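Local coordinates for GGDEF family protein (Vibrio cholerae, PDB 5GZS) that binds arginine in its periplasmic portion and, as a diguanylate cyclase, probably makes cyclic di-GMP in response to signals sensed there, at residues S360-S363 with Q364-V368; K367-A370 with L371-E375. All blocks are in the same frame, centred on the assembly; numbering follows the deposited sequence.

Contact 1 (S360-S363 with Q364-V368); sequences SYAS and QEEKV
Ser363 O accepts the amide of Lys367 (N to O 2.8 Å) in the first turn of the helix that begins at Gln364, while Tyr361, at the end of an edge strand, comes within 5.8 Å of Lys367 CA to CA. Ser363 is the N-cap. With chi1 at 59°, its hydroxyl lies between the backbone N and the carbonyl carbon and faces the opening turn, where Ser363 OG takes the amide of Glu366 (3.2 Å to N). The Glu366 side chain runs back out of the helix in an extended form, and its OE1 accepts Ala362 N at 3.0 Å, the donor approaching from above the carboxylate plane. This resembles a capping box, Ser-x-x-Glu, but the carboxylate takes the amide one residue before the cap. On its way to Ala362 the Glu366 side chain passes the Tyr361 ring: Glu366 CD lies at the ring edge, close to the ring plane, 3.6 Å from Tyr361 CD2, with ring and carboxylate planes 82° apart. One face of the same ring is occupied by the backbone of Lys367: Lys367 CA sits over it, offset toward the rim and nearest Tyr361 CG, at 4.1 Å. The tyrosine hydroxyl finds its partner in Glu375, beyond the helix. Lys367 leads its own chain away, over Ile379 and Leu381 of strand 378-382. Two amides near the helix start, those of Ala362 and Glu366, are thus satisfied by side chains, and the negative Glu366 lies close to the N-terminal end of the helix, where it would probably interact favourably with the helix dipole.

Contact 2 (K367-A370 with L371-E375); sequences KVQA and LLNKE
The two carboxamides of Gln369 and Asn373, one turn apart at the end of the helix, stand almost at right angles, their planes 83° apart. The Asn373 amide lies beside the carbonyl of Gln369, and the CD1 methyl of Leu372 lies over one face of the Gln369 carboxamide. That same branch rests against Val368 CG1 at 4.0 Å, the two side chains running alongside each other in the same direction. Val368 presents this methyl because CG1 is anti to the backbone N (chi1 174°). Beneath them the helix is still regular: Leu372 N donates to Val368 O at 3.0 Å, and Asn373 N to Gln369 O at 2.8 Å. Asn373 then leaves the helix, and Lys374 takes up a left-handed conformation, with phi 56°. The chain turns back so that Glu375 N reaches Ala370 O (3.0 Å, a weak bond), while Lys374 N donates to Leu371 O at 3.2 Å. These are the six-to-one and five-to-two bonds of a Schellman motif. At the place where this motif usually has an apolar contact, Ala370 CB and Glu375 CB lie 4.0 Å apart. Leu371 is directed inward, onto Ile379 and Val376, whereas the Glu375 carboxylate has its partner in Tyr361. At the C-terminal end of the helix the carbonyls of Gln369, Ala370 and Leu371 thus meet amides of the turn; Arg318 adds a weak hydrogen bond to Leu371 O, and Arg336 weakly meets Lys374 O in the turn itself, a pairing that would suit the partial negative charge expected there.

How the contacts relate
Strand 359-361 enters contact 1, where a tight turn delivers the chain into helix 364-372; contact 2 follows directly, sharing Lys367 and Val368 and finishing that helix before strand 378-382. Neither encloses the other: they succeed one another, start cap and end cap, their centres about 9 Å apart. They meet where Tyr361 of contact 1 reaches Glu375 of contact 2, a probable hydrogen bond from OH to OE1 that spans the helix. Together they shape a beta-alpha-beta crossover joining strands of one mixed sheet in the second solute-binding-like region, whereas the bound arginine lies in the first, remote from both contacts.

Contact 1 (S360-S363 with Q364-V368)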
# COMPACT_ATOMS: atom_id res chain seq x y z
N SER A 360 17.02 18.63 -19.94
CA SER A 360 15.67 18.70 -20.49
C SER A 360 15.64 18.42 -21.98
O SER A 360 16.59 18.72 -22.70
CB SER A 360 15.03 20.06 -20.19
OG SER A 360 15.41 20.55 -18.92
N TYR A 361 14.54 17.83 -22.42
CA TYR A 361 14.38 17.51 -23.82
C TYR A 361 12.99 17.89 -24.26
O TYR A 361 12.11 18.19 -23.43
CB TYR A 361 14.62 16.03 -24.08
CG TYR A 361 16.04 15.63 -23.89
CD1 TYR A 361 16.53 15.29 -22.64
CD2 TYR A 361 16.92 15.61 -24.97
CE1 TYR A 361 17.86 14.92 -22.46
CE2 TYR A 361 18.25 15.25 -24.80
CZ TYR A 361 18.71 14.90 -23.54
OH TYR A 361 20.02 14.55 -23.37
N ALA A 362 12.80 17.85 -25.57
CA ALA A 362 11.57 18.29 -26.20
C ALA A 362 10.57 17.15 -26.25
O ALA A 362 9.37 17.37 -26.31
CB ALA A 362 11.87 18.82 -27.60
N SER A 363 11.08 15.93 -26.23
CA SER A 363 10.23 14.76 -26.43
C SER A 363 10.78 13.50 -25.78
O SER A 363 11.95 13.44 -25.39
CB SER A 363 10.04 14.50 -27.93
OG SER A 363 11.29 14.28 -28.55
N GLN A 364 9.91 12.50 -25.69
CA GLN A 364 10.25 11.19 -25.20
C GLN A 364 11.30 10.58 -26.12
O GLN A 364 12.37 10.14 -25.66
CB GLN A 364 9.00 10.32 -25.12
CG GLN A 364 9.06 9.25 -24.03
CD GLN A 364 8.31 7.99 -24.42
OE1 GLN A 364 8.38 7.52 -25.56
NE2 GLN A 364 7.55 7.45 -23.47
N GLU A 365 10.98 10.55 -27.41
CA GLU A 365 11.89 10.14 -28.49
C GLU A 365 13.32 10.63 -28.33
O GLU A 365 14.29 9.86 -28.42
CB GLU A 365 11.35 10.66 -29.82
CG GLU A 365 10.70 9.59 -30.71
CD GLU A 365 11.74 8.82 -31.51
OE1 GLU A 365 12.61 9.46 -32.14
OE2 GLU A 365 11.70 7.57 -31.52
N GLU A 366 13.45 11.93 -28.12
CA GLU A 366 14.74 12.59 -27.94
C GLU A 366 15.34 12.22 -26.59
O GLU A 366 16.56 12.01 -26.47
CB GLU A 366 14.54 14.10 -28.08
CG GLU A 366 15.78 14.95 -28.20
CD GLU A 366 15.41 16.41 -28.10
OE1 GLU A 366 14.20 16.70 -27.99
OE2 GLU A 366 16.30 17.28 -28.13
N LYS A 367 14.47 12.13 -25.57
CA LYS A 367 14.86 11.71 -24.22
C LYS A 367 15.49 10.32 -24.29
O LYS A 367 16.62 10.12 -23.86
CB LYS A 367 13.64 11.73 -23.28
CG LYS A 367 13.92 11.23 -21.85
CD LYS A 367 12.87 11.69 -20.82
CE LYS A 367 11.50 11.09 -21.09
NZ LYS A 367 10.45 11.62 -20.16
N VAL A 368 14.75 9.37 -24.85
CA VAL A 368 15.28 8.04 -25.05
C VAL A 368 16.61 8.02 -25.82
O VAL A 368 17.60 7.45 -25.35
CB VAL A 368 14.30 7.15 -25.80
CG1 VAL A 368 14.96 5.81 -26.11
CG2 VAL A 368 12.99 6.98 -25.00

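Contact 2 (K367-A370 with L371-E375)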
# COMPACT_ATOMS: atom_id res chain seq x y z
N LYS A 367 14.47 12.13 -25.57
CA LYS A 367 14.86 11.71 -24.22
C LYS A 367 15.49 10.32 -24.29
O LYS A 367 16.62 10.12 -23.86
CB LYS A 367 13.64 11.73 -23.28
CG LYS A 367 13.92 11.23 -21.85
CD LYS A 367 12.87 11.69 -20.82
CE LYS A 367 11.50 11.09 -21.09
NZ LYS A 367 10.45 11.62 -20.16
N VAL A 368 14.75 9.37 -24.85
CA VAL A 368 15.28 8.04 -25.05
C VAL A 368 16.61 8.02 -25.82
O VAL A 368 17.60 7.45 -25.35
CB VAL A 368 14.30 7.15 -25.80
CG1 VAL A 368 14.96 5.81 -26.11
CG2 VAL A 368 12.99 6.98 -25.00
N GLN A 369 16.64 8.65 -26.99
CA GLN A 369 17.86 8.59 -27.81
C GLN A 369 19.08 9.14 -27.06
O GLN A 369 20.22 8.72 -27.28
CB GLN A 369 17.66 9.33 -29.14
CG GLN A 369 17.02 8.47 -30.24
CD GLN A 369 17.98 7.41 -30.79
OE1 GLN A 369 19.20 7.61 -30.84
NE2 GLN A 369 17.42 6.28 -31.20
N ALA A 370 18.82 10.08 -26.16
CA ALA A 370 19.86 10.62 -25.31
C ALA A 370 20.44 9.55 -24.39
O ALA A 370 21.65 9.49 -24.18
CB ALA A 370 19.32 11.77 -24.50
N LEU A 371 19.57 8.70 -23.84
CA LEU A 371 20.01 7.62 -22.97
C LEU A 371 20.87 6.64 -23.77
O LEU A 371 21.93 6.20 -23.31
CB LEU A 371 18.82 6.90 -22.33
CG LEU A 371 19.16 5.66 -21.52
CD1 LEU A 371 19.99 6.06 -20.30
CD2 LEU A 371 17.92 4.88 -21.09
N LEU A 372 20.39 6.31 -24.97
CA LEU A 372 21.10 5.42 -25.89
C LEU A 372 22.44 5.98 -26.33
O LEU A 372 23.43 5.24 -26.41
CB LEU A 372 20.23 5.13 -27.12
CG LEU A 372 18.96 4.35 -26.82
CD1 LEU A 372 18.08 4.20 -28.06
CD2 LEU A 372 19.34 2.99 -26.26
N ASN A 373 22.49 7.28 -26.59
CA ASN A 373 23.74 7.91 -27.01
C ASN A 373 24.71 8.19 -25.85
O ASN A 373 25.74 8.83 -26.05
CB ASN A 373 23.45 9.22 -27.77
CG ASN A 373 22.66 9.00 -29.08
OD1 ASN A 373 21.98 7.99 -29.26
ND2 ASN A 373 22.75 9.97 -29.99
N LYS A 374 24.38 7.71 -24.65
CA LYS A 374 25.15 7.99 -23.41
C LYS A 374 25.31 9.49 -23.12
O LYS A 374 26.18 9.90 -22.34
CB LYS A 374 26.53 7.34 -23.46
CG LYS A 374 26.52 5.82 -23.57
CD LYS A 374 27.93 5.28 -23.81
CE LYS A 374 27.92 3.81 -24.19
NZ LYS A 374 27.49 2.93 -23.06
N GLU A 375 24.47 10.30 -23.76
CA GLU A 375 24.31 11.72 -23.43
C GLU A 375 23.90 11.86 -21.97
O GLU A 375 24.27 12.83 -21.29
CB GLU A 375 23.24 12.35 -24.33
CG GLU A 375 23.75 13.34 -25.36
CD GLU A 375 22.63 14.15 -25.96
OE1 GLU A 375 22.21 15.14 -25.31
OE2 GLU A 375 22.17 13.81 -27.07